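PDB 4OO3: hypothetical protein from Parabacteroides merdae, which is a putative oxidoreductase that probably binds a nicotinamide adenine dinucleotide cofactor in its Rossmann-fold domain, although its substrate and reaction are not known. Local coordinates for residues A[119-124]-A[143-148]; A[149-154]-A[393-398]; A[188-193]-A[313-318]; A[340-345]-A[383-388]. All blocks are in the same frame, centred on the assembly; numbering follows the deposited sequence. Where two conformers were deposited one is given.

Contact 1: A[119-124]-A[143-148]; sequences KPMAIN and IMLYDI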
loop_
_atom_site.group_PDB
_atom_site.type_symbol
_atom_site.label_atom_id
_atom_site.label_comp_id
_atom_site.label_asym_id
_atom_site.label_seq_id
_atom_site.Cartn_x
_atom_site.Cartn_y
_atom_site.Cartn_z
ATOM N N LYS A 119 -4.700 2.102 -2.808
ATOM C CA LYS A 119 -5.234 0.826 -2.347
ATOM C C LYS A 119 -6.314 1.032 -1.278
ATOM O O LYS A 119 -6.380 2.092 -0.653
ATOM C CB LYS A 119 -4.111 -0.066 -1.804
ATOM C CG LYS A 119 -3.103 0.630 -0.883
ATOM C CD LYS A 119 -3.191 0.199 0.567
ATOM C CE LYS A 119 -4.388 0.780 1.283
ATOM N NZ LYS A 119 -4.116 0.845 2.736
ATOM N N PRO A 120 -7.194 0.034 -1.080
ATOM C CA PRO A 120 -7.437 -1.149 -1.895
ATOM C C PRO A 120 -8.499 -0.860 -2.948
ATOM O O PRO A 120 -9.535 -0.265 -2.631
ATOM C CB PRO A 120 -7.976 -2.160 -0.879
ATOM C CG PRO A 120 -8.663 -1.331 0.141
ATOM C CD PRO A 120 -8.001 0.018 0.159
HETATM N N MSE A 121 -8.245 -1.289 -4.183
HETATM C CA MSE A 121 -9.190 -1.106 -5.303
HETATM C C MSE A 121 -10.354 -2.055 -5.253
HETATM O O MSE A 121 -11.308 -1.896 -6.009
HETATM C CB MSE A 121 -8.449 -1.244 -6.638
HETATM C CG MSE A 121 -7.427 -0.117 -6.766
HETATM SE SE MSE A 121 -6.934 0.144 -8.656
HETATM C CE MSE A 121 -5.965 -1.547 -8.866
ATOM N N ALA A 122 -10.288 -3.056 -4.380
ATOM C CA ALA A 122 -11.441 -3.914 -4.084
ATOM C C ALA A 122 -11.368 -4.379 -2.633
ATOM O O ALA A 122 -10.274 -4.680 -2.149
ATOM C CB ALA A 122 -11.485 -5.110 -5.024
ATOM N N ILE A 123 -12.528 -4.432 -1.963
ATOM C CA ILE A 123 -12.627 -4.793 -0.537
ATOM C C ILE A 123 -13.446 -6.065 -0.254
ATOM O O ILE A 123 -13.676 -6.410 0.907
ATOM C CB ILE A 123 -13.223 -3.638 0.305
ATOM C CG1 ILE A 123 -14.675 -3.349 -0.092
ATOM C CG2 ILE A 123 -12.375 -2.390 0.173
ATOM C CD1 ILE A 123 -15.347 -2.308 0.785
ATOM N N ASN A 124 -13.891 -6.735 -1.312
ATOM C CA ASN A 124 -14.596 -8.008 -1.216
ATOM C C ASN A 124 -14.717 -8.669 -2.594
ATOM O O ASN A 124 -14.342 -8.078 -3.615
ATOM C CB ASN A 124 -15.980 -7.848 -0.561
ATOM C CG ASN A 124 -16.845 -6.806 -1.244
ATOM O OD1 ASN A 124 -16.889 -6.705 -2.468
ATOM N ND2 ASN A 124 -17.558 -6.036 -0.447
ATOM N N ILE A 143 -6.393 2.523 -21.952
ATOM C CA ILE A 143 -6.130 3.435 -20.845
ATOM C C ILE A 143 -5.572 2.626 -19.677
ATOM O O ILE A 143 -5.591 1.394 -19.691
ATOM C CB ILE A 143 -7.385 4.255 -20.436
ATOM C CG1 ILE A 143 -8.577 3.352 -20.097
ATOM C CG2 ILE A 143 -7.769 5.222 -21.551
ATOM C CD1 ILE A 143 -9.801 4.107 -19.629
HETATM N N MSE A 144 -5.056 3.324 -18.682
HETATM C CA MSE A 144 -4.381 2.681 -17.580
HETATM C C MSE A 144 -5.184 2.775 -16.321
HETATM O O MSE A 144 -5.795 3.800 -16.040
HETATM C CB MSE A 144 -3.050 3.362 -17.337
HETATM C CG MSE A 144 -1.939 2.615 -18.058
HETATM SE SE MSE A 144 -0.288 3.658 -17.851
HETATM C CE MSE A 144 -0.297 3.662 -15.898
ATOM N N LEU A 145 -5.183 1.679 -15.570
ATOM C CA LEU A 145 -5.654 1.643 -14.190
ATOM C C LEU A 145 -4.460 1.215 -13.346
ATOM O O LEU A 145 -3.836 0.202 -13.636
ATOM C CB LEU A 145 -6.811 0.635 -14.040
ATOM C CG LEU A 145 -7.305 0.316 -12.621
ATOM C CD1 LEU A 145 -7.720 1.576 -11.867
ATOM C CD2 LEU A 145 -8.464 -0.661 -12.679
ATOM N N TYR A 146 -4.141 1.983 -12.309
ATOM C CA TYR A 146 -2.968 1.699 -11.478
ATOM C C TYR A 146 -3.256 2.004 -10.021
ATOM O O TYR A 146 -3.995 2.943 -9.724
ATOM C CB TYR A 146 -1.788 2.541 -11.949
ATOM C CG TYR A 146 -0.426 2.000 -11.585
ATOM C CD1 TYR A 146 -0.090 0.681 -11.851
ATOM C CD2 TYR A 146 0.547 2.817 -11.021
ATOM C CE1 TYR A 146 1.162 0.182 -11.540
ATOM C CE2 TYR A 146 1.804 2.319 -10.705
ATOM C CZ TYR A 146 2.097 1.001 -10.968
ATOM O OH TYR A 146 3.329 0.487 -10.672
ATOM N N ASP A 147 -2.691 1.208 -9.116
ATOM C CA ASP A 147 -2.735 1.550 -7.699
ATOM C C ASP A 147 -1.363 1.956 -7.155
ATOM O O ASP A 147 -0.380 1.991 -7.880
ATOM C CB ASP A 147 -3.441 0.468 -6.850
ATOM C CG ASP A 147 -2.723 -0.873 -6.835
ATOM O OD1 ASP A 147 -1.587 -1.003 -7.347
ATOM O OD2 ASP A 147 -3.324 -1.814 -6.271
ATOM N N ILE A 148 -1.321 2.291 -5.873
ATOM C CA ILE A 148 -0.173 2.944 -5.280
ATOM C C ILE A 148 0.497 2.042 -4.238
ATOM O O ILE A 148 0.126 2.055 -3.060
ATOM C CB ILE A 148 -0.609 4.289 -4.663
ATOM C CG1 ILE A 148 -1.272 5.151 -5.748
ATOM C CG2 ILE A 148 0.589 5.007 -4.049
ATOM C CD1 ILE A 148 -2.016 6.364 -5.231
#
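Met121, built as selenomethionine, reaches from its loop to strand 145-147 and carries most of this contact. Its chain runs past that of Leu145 in the opposite direction, which brings SE to 3.6 Å from Leu145 CD1, an apolar meeting of two buried side chains. Against Asp147 it lies at about a right angle. The bend at its last torsion (chi3 -69°) turns CE over the base of the aspartate, where CE is 3.8 Å from Asp147 CB and 3.7 Å from Asp147 OD2. The long unbranched chain of methionine, here with selenium in place of sulfur, suits this place, because it can press on a leucine with SE and skirt a carboxylate with CE. No hydrogen bond joins the two segments. Asp147 OD2 is instead held by Lys426 and Tyr427 of helix 419-439, so a buried carboxylate has polar partners, and the same tyrosine hydroxyl bonds Met121 N. At the other end of the contact Lys119 only brushes past, with CG 4.1 Å from Ile148 O, before its amine goes to Asp218. A cis peptide joins Lys119 to Pro120. A Lys-Pro pair following strand 114-117, joined through helix 125-140 to the parallel neighbour 145-147 in a beta-alpha-beta crossover, fits the NAD-binding Rossmann domain of this oxidoreductase family, where such a lysine commonly lies near the cofactor.

Contact 2: A[149-154]-A[393-398]; sequences MTERNE and VGHEAH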
loop_
_atom_site.group_PDB
_atom_site.type_symbol
_atom_site.label_atom_id
_atom_site.label_comp_id
_atom_site.label_asym_id
_atom_site.label_seq_id
_atom_site.Cartn_x
_atom_site.Cartn_y
_atom_site.Cartn_z
HETATM N N MSE A 149 1.476 1.257 -4.698
HETATM C CA MSE A 149 2.262 0.365 -3.848
HETATM C C MSE A 149 3.549 1.062 -3.450
HETATM O O MSE A 149 4.589 0.896 -4.080
HETATM C CB MSE A 149 2.572 -0.938 -4.593
HETATM C CG MSE A 149 1.317 -1.698 -5.007
HETATM SE SE MSE A 149 0.418 -2.424 -3.416
HETATM C CE MSE A 149 -1.101 -1.197 -3.301
ATOM N N THR A 150 3.484 1.838 -2.377
ATOM C CA THR A 150 4.623 2.634 -1.919
ATOM C C THR A 150 5.811 1.818 -1.374
ATOM O O THR A 150 6.963 2.223 -1.522
ATOM C CB THR A 150 4.168 3.626 -0.834
ATOM O OG1 THR A 150 3.398 2.931 0.155
ATOM C CG2 THR A 150 3.313 4.727 -1.441
ATOM N N GLU A 151 5.530 0.667 -0.772
ATOM C CA GLU A 151 6.544 -0.080 -0.017
ATOM C C GLU A 151 7.583 -0.748 -0.902
ATOM O O GLU A 151 8.637 -1.164 -0.420
ATOM C CB GLU A 151 5.875 -1.118 0.890
ATOM C CG GLU A 151 4.849 -0.513 1.833
ATOM C CD GLU A 151 5.377 0.732 2.528
ATOM O OE1 GLU A 151 6.383 0.608 3.267
ATOM O OE2 GLU A 151 4.803 1.828 2.319
ATOM N N ARG A 152 7.287 -0.836 -2.195
ATOM C CA ARG A 152 8.265 -1.259 -3.185
ATOM C C ARG A 152 9.483 -0.345 -3.235
ATOM O O ARG A 152 10.557 -0.754 -3.674
ATOM C CB ARG A 152 7.632 -1.239 -4.564
ATOM C CG ARG A 152 6.500 -2.218 -4.746
ATOM C CD ARG A 152 6.014 -2.133 -6.172
ATOM N NE ARG A 152 4.894 -3.023 -6.424
ATOM C CZ ARG A 152 4.246 -3.081 -7.576
ATOM N NH1 ARG A 152 4.594 -2.282 -8.576
ATOM N NH2 ARG A 152 3.240 -3.930 -7.730
ATOM N N ASN A 153 9.294 0.907 -2.831
ATOM C CA ASN A 153 10.328 1.924 -2.946
ATOM C C ASN A 153 11.120 2.110 -1.665
ATOM O O ASN A 153 12.108 2.834 -1.652
ATOM C CB ASN A 153 9.684 3.238 -3.360
ATOM C CG ASN A 153 8.994 3.139 -4.709
ATOM O OD1 ASN A 153 9.503 2.500 -5.624
ATOM N ND2 ASN A 153 7.838 3.769 -4.840
ATOM N N GLU A 154 10.683 1.447 -0.596
ATOM C CA GLU A 154 11.350 1.522 0.690
ATOM C C GLU A 154 12.628 0.680 0.653
ATOM O O GLU A 154 12.654 -0.415 0.086
ATOM C CB GLU A 154 10.393 1.076 1.796
ATOM C CG GLU A 154 10.957 1.178 3.200
ATOM C CD GLU A 154 11.863 0.012 3.537
ATOM O OE1 GLU A 154 11.501 -1.137 3.188
ATOM O OE2 GLU A 154 12.946 0.248 4.130
ATOM N N VAL A 393 14.391 7.873 2.811
ATOM C CA VAL A 393 13.742 9.012 2.177
ATOM C C VAL A 393 12.326 9.271 2.676
ATOM O O VAL A 393 11.803 10.359 2.460
ATOM C CB VAL A 393 13.721 8.878 0.635
ATOM C CG1 VAL A 393 15.135 9.001 0.075
ATOM C CG2 VAL A 393 13.063 7.575 0.185
ATOM N N GLY A 394 11.707 8.281 3.318
ATOM C CA GLY A 394 10.392 8.469 3.949
ATOM C C GLY A 394 9.200 8.199 3.044
ATOM O O GLY A 394 9.331 8.074 1.818
ATOM N N HIS A 395 8.024 8.134 3.658
ATOM C CA HIS A 395 6.797 7.738 2.957
ATOM C C HIS A 395 6.396 8.619 1.767
ATOM O O HIS A 395 6.034 8.111 0.703
ATOM C CB HIS A 395 5.623 7.691 3.932
ATOM C CG HIS A 395 4.328 7.351 3.272
ATOM N ND1 HIS A 395 4.086 6.115 2.716
ATOM C CD2 HIS A 395 3.225 8.095 3.035
ATOM C CE1 HIS A 395 2.882 6.105 2.179
ATOM N NE2 HIS A 395 2.334 7.291 2.366
ATOM N N GLU A 396 6.433 9.933 1.953
ATOM C CA GLU A 396 6.004 10.852 0.904
ATOM C C GLU A 396 6.870 10.728 -0.343
ATOM O O GLU A 396 6.353 10.737 -1.459
ATOM C CB GLU A 396 5.997 12.285 1.418
ATOM C CG GLU A 396 4.959 12.495 2.505
ATOM C CD GLU A 396 4.763 13.948 2.858
ATOM O OE1 GLU A 396 5.627 14.775 2.511
ATOM O OE2 GLU A 396 3.736 14.255 3.492
ATOM N N ALA A 397 8.177 10.591 -0.151
ATOM C CA ALA A 397 9.098 10.332 -1.256
ATOM C C ALA A 397 8.775 9.004 -1.945
ATOM O O ALA A 397 8.846 8.909 -3.167
ATOM C CB ALA A 397 10.534 10.329 -0.758
ATOM N N HIS A 398 8.401 7.990 -1.164
ATOM C CA HIS A 398 7.990 6.706 -1.746
ATOM C C HIS A 398 6.741 6.872 -2.605
ATOM O O HIS A 398 6.617 6.237 -3.650
ATOM C CB HIS A 398 7.724 5.634 -0.680
ATOM C CG HIS A 398 8.915 5.308 0.161
ATOM N ND1 HIS A 398 8.818 4.997 1.501
ATOM C CD2 HIS A 398 10.234 5.257 -0.142
ATOM C CE1 HIS A 398 10.024 4.770 1.987
ATOM N NE2 HIS A 398 10.902 4.918 1.009
HETATM O O HOH W 1 6.400 4.363 2.297
#
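Thr150 and His398 meet where the turn that leaves the edge strand of the Rossmann sheet rests against the first turn of helix 395-412. With CG anti to the carbonyl carbon (chi1 -61°), the His398 ring slips between this turn and its own helix start. Over one face lies the backbone of Glu154, whose CA is 3.4 Å from His398 NE2, and Glu154 CB adds an off-centre CH-pi contact at 4.1 Å from the ring centroid. Over the centre of the opposite face sits Gly394 O. A flat histidine suits this slot, since it still offers ND1 at its edge to water 1, at 2.6 Å from His398 ND1. The same water lies 2.9 Å from His395 ND1, also hydrogen-bonded, and donates to Glu151 OE2. Thr150 OG1 donates to that carboxylate oxygen at 2.8 Å, which helps fix the glutamate. The single direct hydrogen bond between the segments runs from Asn153 ND2 to His398 O at 3.0 Å, entering on a lone pair but bent at the hydrogen (139°). Without the ring, as with an alanine here, Glu154 would probably face a gap and the water would lose one holder. His395 passes on to His23 of helix 22-26, while Glu154, at the N-cap of helix 155-164, has OE1 on Thr157 N and Thr156 OG1. Helix 220-231 packs on Met149 and Thr150, so the turn lies wedged among several helices.

Contact 3: A[188-193]-A[313-318]; sequences VHHLFK and GGDTHF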
loop_
_atom_site.group_PDB
_atom_site.type_symbol
_atom_site.label_atom_id
_atom_site.label_comp_id
_atom_site.label_asym_id
_atom_site.label_seq_id
_atom_site.Cartn_x
_atom_site.Cartn_y
_atom_site.Cartn_z
ATOM N N VAL A 188 2.035 -4.114 12.860
ATOM C CA VAL A 188 1.162 -3.517 13.862
ATOM C C VAL A 188 1.123 -2.014 13.594
ATOM O O VAL A 188 2.146 -1.332 13.722
ATOM C CB VAL A 188 1.674 -3.773 15.288
ATOM C CG1 VAL A 188 0.699 -3.216 16.319
ATOM C CG2 VAL A 188 1.903 -5.263 15.510
ATOM N N HIS A 189 -0.053 -1.520 13.209
ATOM C CA HIS A 189 -0.278 -0.102 12.939
ATOM C C HIS A 189 -1.173 0.491 14.011
ATOM O O HIS A 189 -1.751 -0.237 14.806
ATOM C CB HIS A 189 -0.926 0.075 11.568
ATOM C CG HIS A 189 -0.031 -0.318 10.437
ATOM N ND1 HIS A 189 1.017 0.471 10.014
ATOM C CD2 HIS A 189 -0.011 -1.423 9.655
ATOM C CE1 HIS A 189 1.641 -0.129 9.016
ATOM N NE2 HIS A 189 1.037 -1.279 8.778
ATOM N N HIS A 190 -1.286 1.817 14.025
ATOM C CA HIS A 190 -2.037 2.516 15.065
ATOM C C HIS A 190 -2.988 3.570 14.503
ATOM O O HIS A 190 -2.639 4.308 13.589
ATOM C CB HIS A 190 -1.074 3.106 16.092
ATOM C CG HIS A 190 -0.290 2.062 16.820
ATOM N ND1 HIS A 190 0.898 1.555 16.338
ATOM C CD2 HIS A 190 -0.552 1.385 17.962
ATOM C CE1 HIS A 190 1.346 0.631 17.169
ATOM N NE2 HIS A 190 0.484 0.506 18.160
ATOM N N LEU A 191 -4.202 3.617 15.055
ATOM C CA LEU A 191 -5.271 4.460 14.516
ATOM C C LEU A 191 -5.023 5.921 14.842
ATOM O O LEU A 191 -5.242 6.793 13.998
ATOM C CB LEU A 191 -6.633 4.030 15.069
ATOM C CG LEU A 191 -7.076 2.597 14.748
ATOM C CD1 LEU A 191 -8.081 2.094 15.771
ATOM C CD2 LEU A 191 -7.645 2.503 13.344
ATOM N N PHE A 192 -4.551 6.178 16.056
ATOM C CA PHE A 192 -4.329 7.533 16.540
ATOM C C PHE A 192 -2.845 7.814 16.776
ATOM O O PHE A 192 -2.182 7.104 17.539
ATOM C CB PHE A 192 -5.102 7.762 17.844
ATOM C CG PHE A 192 -4.977 9.159 18.373
ATOM C CD1 PHE A 192 -5.455 10.231 17.635
ATOM C CD2 PHE A 192 -4.364 9.407 19.592
ATOM C CE1 PHE A 192 -5.338 11.526 18.105
ATOM C CE2 PHE A 192 -4.245 10.702 20.071
ATOM C CZ PHE A 192 -4.735 11.765 19.327
ATOM N N LYS A 193 -2.342 8.865 16.131
ATOM C CA LYS A 193 -0.960 9.302 16.302
ATOM C C LYS A 193 -0.889 10.832 16.349
ATOM O O LYS A 193 -1.747 11.514 15.780
ATOM C CB LYS A 193 -0.096 8.762 15.159
ATOM N N GLY A 313 7.165 4.489 21.678
ATOM C CA GLY A 313 6.649 3.314 20.991
ATOM C C GLY A 313 6.473 3.656 19.530
ATOM O O GLY A 313 7.020 4.655 19.049
ATOM N N GLY A 314 5.710 2.837 18.818
ATOM C CA GLY A 314 5.452 3.093 17.405
ATOM C C GLY A 314 4.959 1.887 16.631
ATOM O O GLY A 314 4.725 0.819 17.198
ATOM N N ASP A 315 4.805 2.073 15.321
ATOM C CA ASP A 315 4.393 1.001 14.429
ATOM C C ASP A 315 5.520 -0.009 14.297
ATOM O O ASP A 315 6.673 0.369 14.114
ATOM C CB ASP A 315 4.037 1.561 13.054
ATOM C CG ASP A 315 2.833 2.481 13.094
ATOM O OD1 ASP A 315 2.159 2.580 14.142
ATOM O OD2 ASP A 315 2.553 3.114 12.067
ATOM N N THR A 316 5.183 -1.292 14.399
ATOM C CA THR A 316 6.176 -2.357 14.309
ATOM C C THR A 316 6.002 -3.196 13.045
ATOM O O THR A 316 4.924 -3.231 12.442
ATOM C CB THR A 316 6.141 -3.273 15.552
ATOM O OG1 THR A 316 4.897 -3.977 15.618
ATOM C CG2 THR A 316 6.318 -2.451 16.820
ATOM N N HIS A 317 7.083 -3.861 12.644
ATOM C CA HIS A 317 7.049 -4.801 11.524
ATOM C C HIS A 317 8.147 -5.848 11.650
ATOM O O HIS A 317 9.288 -5.526 11.984
ATOM C CB HIS A 317 7.186 -4.079 10.179
ATOM C CG HIS A 317 7.056 -4.987 8.992
ATOM N ND1 HIS A 317 5.838 -5.344 8.458
ATOM C CD2 HIS A 317 7.992 -5.624 8.250
ATOM C CE1 HIS A 317 6.028 -6.157 7.434
ATOM N NE2 HIS A 317 7.326 -6.344 7.288
ATOM N N PHE A 318 7.775 -7.099 11.404
ATOM C CA PHE A 318 8.717 -8.221 11.382
ATOM C C PHE A 318 8.404 -9.080 10.181
ATOM O O PHE A 318 7.235 -9.348 9.902
ATOM C CB PHE A 318 8.609 -9.083 12.646
ATOM C CG PHE A 318 9.270 -10.444 12.524
ATOM C CD1 PHE A 318 10.641 -10.583 12.671
ATOM C CD2 PHE A 318 8.514 -11.582 12.271
ATOM C CE1 PHE A 318 11.246 -11.822 12.567
ATOM C CE2 PHE A 318 9.113 -12.822 12.164
ATOM C CZ PHE A 318 10.481 -12.940 12.318
HETATM O O HOH W 2 0.025 3.263 12.104
#
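His190 and Asp315 are joined by a short, nearly straight hydrogen bond, ND1 donating to OD1 at 2.7 Å with an angle of 171° at the hydrogen. Ring and carboxylate are nearly coplanar, 14° apart, and the oxygen lies in the ring plane, so the N-H points squarely at it. Aspartate suits the place because its short chain, with CG anti to the carbonyl carbon (chi1 -64°), can reach across from the residue just before strand 316-322. Its other oxygen is also engaged: water 2 donates to Asp315 OD2 at 2.5 Å and accepts from His190 N at 2.7 Å, which supplies a partner for a main-chain N-H at the end of the strand pairing. Before it, Val188 and Thr316 form an antiparallel hydrogen-bonded pair, with Val188 N to Thr316 O at 3.0 Å and Thr316 N to Val188 O at 3.1 Å. Their side chains lie side by side on one face, two beta-branched residues well fitted to a strand, and Thr316 OG1 presses closely on Val188 CB at 3.2 Å. Asp315 O accepts from Gln332, and His317 ND1 pairs with Ser187. Strand 183-190 thus has strand 316-322 as its antiparallel neighbour and strand 297-306 as its parallel one. Trp305 of that parallel strand meets the His189 ring, and Phe309, just past its end, stands edge-to-face with His190.

Contact 4: A[340-345]-A[383-388]; sequences PELFVE and WQVEIP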
loop_
_atom_site.group_PDB
_atom_site.type_symbol
_atom_site.label_atom_id
_atom_site.label_comp_id
_atom_site.label_asym_id
_atom_site.label_seq_id
_atom_site.Cartn_x
_atom_site.Cartn_y
_atom_site.Cartn_z
ATOM N N PRO A 340 12.951 0.231 10.077
ATOM C CA PRO A 340 13.252 -1.129 9.605
ATOM C C PRO A 340 14.745 -1.384 9.376
ATOM O O PRO A 340 15.435 -0.538 8.802
ATOM C CB PRO A 340 12.462 -1.241 8.290
ATOM C CG PRO A 340 12.197 0.157 7.860
ATOM C CD PRO A 340 12.134 0.988 9.109
ATOM N N GLU A 341 15.224 -2.530 9.857
ATOM C CA GLU A 341 16.597 -2.962 9.651
ATOM C C GLU A 341 16.571 -4.364 9.074
ATOM O O GLU A 341 15.752 -5.190 9.480
ATOM C CB GLU A 341 17.389 -2.971 10.966
ATOM C CG GLU A 341 17.538 -1.617 11.656
ATOM C CD GLU A 341 18.303 -0.581 10.841
ATOM O OE1 GLU A 341 18.995 -0.954 9.869
ATOM O OE2 GLU A 341 18.211 0.621 11.176
ATOM N N LEU A 342 17.480 -4.622 8.136
ATOM C CA LEU A 342 17.545 -5.889 7.410
ATOM C C LEU A 342 18.698 -6.748 7.927
ATOM O O LEU A 342 19.786 -6.236 8.194
ATOM C CB LEU A 342 17.718 -5.610 5.909
ATOM C CG LEU A 342 17.887 -6.784 4.935
ATOM C CD1 LEU A 342 16.734 -7.776 4.993
ATOM C CD2 LEU A 342 18.050 -6.231 3.525
ATOM N N PHE A 343 18.448 -8.052 8.073
ATOM C CA PHE A 343 19.465 -9.008 8.506
ATOM C C PHE A 343 19.556 -10.221 7.575
ATOM O O PHE A 343 18.557 -10.660 7.012
ATOM C CB PHE A 343 19.172 -9.483 9.934
ATOM C CG PHE A 343 19.211 -8.385 10.961
ATOM C CD1 PHE A 343 18.111 -7.571 11.165
ATOM C CD2 PHE A 343 20.350 -8.171 11.727
ATOM C CE1 PHE A 343 18.146 -6.554 12.102
ATOM C CE2 PHE A 343 20.390 -7.158 12.674
ATOM C CZ PHE A 343 19.285 -6.351 12.863
ATOM N N VAL A 344 20.771 -10.748 7.427
ATOM C CA VAL A 344 21.029 -12.006 6.732
ATOM C C VAL A 344 21.414 -13.050 7.774
ATOM O O VAL A 344 22.386 -12.870 8.504
ATOM C CB VAL A 344 22.199 -11.872 5.734
ATOM C CG1 VAL A 344 22.524 -13.221 5.092
ATOM C CG2 VAL A 344 21.883 -10.823 4.677
ATOM N N GLU A 345 20.655 -14.138 7.838
ATOM C CA GLU A 345 20.875 -15.173 8.841
ATOM C C GLU A 345 21.090 -16.508 8.153
ATOM O O GLU A 345 20.182 -17.032 7.512
ATOM C CB GLU A 345 19.677 -15.247 9.790
ATOM C CG GLU A 345 19.203 -13.881 10.260
ATOM C CD GLU A 345 18.324 -13.935 11.501
ATOM O OE1 GLU A 345 17.810 -15.024 11.837
ATOM O OE2 GLU A 345 18.150 -12.880 12.139
ATOM N N TRP A 383 24.271 -11.368 9.954
ATOM C CA TRP A 383 24.815 -10.085 9.495
ATOM C C TRP A 383 23.716 -9.049 9.304
ATOM O O TRP A 383 22.718 -9.316 8.632
ATOM C CB TRP A 383 25.536 -10.254 8.158
ATOM C CG TRP A 383 26.801 -11.045 8.239
ATOM C CD1 TRP A 383 28.069 -10.554 8.345
ATOM C CD2 TRP A 383 26.921 -12.468 8.218
ATOM N NE1 TRP A 383 28.972 -11.585 8.394
ATOM C CE2 TRP A 383 28.294 -12.772 8.319
ATOM C CE3 TRP A 383 26.000 -13.520 8.125
ATOM C CZ2 TRP A 383 28.772 -14.086 8.326
ATOM C CZ3 TRP A 383 26.478 -14.831 8.135
ATOM C CH2 TRP A 383 27.851 -15.099 8.234
ATOM N N GLN A 384 23.902 -7.867 9.884
ATOM C CA GLN A 384 23.024 -6.741 9.608
ATOM C C GLN A 384 23.491 -6.013 8.350
ATOM O O GLN A 384 24.685 -5.801 8.164
ATOM C CB GLN A 384 23.012 -5.761 10.776
ATOM C CG GLN A 384 22.141 -4.539 10.512
ATOM C CD GLN A 384 21.764 -3.786 11.770
ATOM O OE1 GLN A 384 22.050 -4.220 12.887
ATOM N NE2 GLN A 384 21.110 -2.642 11.594
ATOM N N VAL A 385 22.540 -5.613 7.511
ATOM C CA VAL A 385 22.834 -4.811 6.330
ATOM C C VAL A 385 22.842 -3.339 6.711
ATOM O O VAL A 385 21.798 -2.735 6.901
ATOM C CB VAL A 385 21.812 -5.044 5.199
ATOM C CG1 VAL A 385 22.165 -4.211 3.967
ATOM C CG2 VAL A 385 21.748 -6.522 4.831
ATOM N N GLU A 386 24.036 -2.772 6.821
ATOM C CA GLU A 386 24.214 -1.369 7.156
ATOM C C GLU A 386 23.732 -0.507 5.986
ATOM O O GLU A 386 24.237 -0.624 4.881
ATOM C CB GLU A 386 25.696 -1.106 7.444
ATOM C CG GLU A 386 26.009 0.195 8.168
ATOM C CD GLU A 386 27.509 0.452 8.293
ATOM O OE1 GLU A 386 28.319 -0.434 7.936
ATOM O OE2 GLU A 386 27.885 1.551 8.749
ATOM N N ILE A 387 22.753 0.352 6.243
ATOM C CA ILE A 387 22.157 1.204 5.219
ATOM C C ILE A 387 22.377 2.669 5.577
ATOM O O ILE A 387 21.923 3.115 6.630
ATOM C CB ILE A 387 20.643 0.952 5.121
ATOM C CG1 ILE A 387 20.366 -0.507 4.750
ATOM C CG2 ILE A 387 20.003 1.882 4.092
ATOM C CD1 ILE A 387 18.986 -0.987 5.145
ATOM N N PRO A 388 23.071 3.427 4.709
ATOM C CA PRO A 388 23.234 4.870 4.911
ATOM C C PRO A 388 21.917 5.627 5.125
ATOM O O PRO A 388 20.899 5.300 4.508
ATOM C CB PRO A 388 23.887 5.327 3.613
ATOM C CG PRO A 388 24.679 4.149 3.171
ATOM C CD PRO A 388 23.898 2.937 3.590
HETATM O O HOH W 3 19.258 -2.736 7.844
#
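Gln384 lies across the Phe343 ring and ends at Glu341, so its chain spans two residues of the facing strand. CB starts 3.5 Å from Phe343 CE2. CG, anti to the backbone N (chi1 178°), lies over the ring off-centre, 4.3 Å from its centroid, in a CH-pi contact. CD follows beside CZ, and OE1 stays by the same ring, 3.4 Å from Phe343 CE2, with the amide plane turned 51° to it. NE2 then makes a weak, bent hydrogen bond to Glu341 OE1 (3.2 Å, 129°). A glutamine suits the position: methylenes for the ring and an amide for the carboxylate. Glu341 OE1 would probably lose its weak amide donor, and the ring its CH-pi contact with CG, if an alanine stood here, since only CB would remain. Val385 N donates to Leu342 O at 2.9 Å, while water 3, which also donates to Glu341 OE1, takes the place of a second direct bond between Leu342 N and Val385 O. Phe343 and Gln384 share one face of the sheet; Val344 and Trp383, joined by Val344 N to Trp383 O at 2.7 Å and Trp383 N to Val344 O at 2.8 Å, share the other. Leu342 CG touches Val385 CG2 at 3.9 Å, and Leu342 packs on helix 155-164. This is an antiparallel strand pair between strands 326-332 and 374-379, near one end of the mixed sheet of the putative oxidoreductase C-terminal domain.

From the N terminus, contact 1 closes first, a short loop of 18 residues, mostly helix 125-140, that links two neighbouring strands of the parallel Rossmann sheet. Contact 2 opens directly afterwards at 149-154 and closes only at 393-398, bringing the start of helix 395-412 back to the end of that sheet. Contacts 3 and 4 are nested inside this long loop and follow each other in series, pairing strands at different places in one mixed sheet. Contacts 1 and 2 touch through Lys119 CB and Met149 CE, and Glu154 of contact 2 packs on Pro340 of contact 4. Contact 2 therefore lies between the Rossmann sheet and the mixed sheet, about 17 Å from contact 3 between centres.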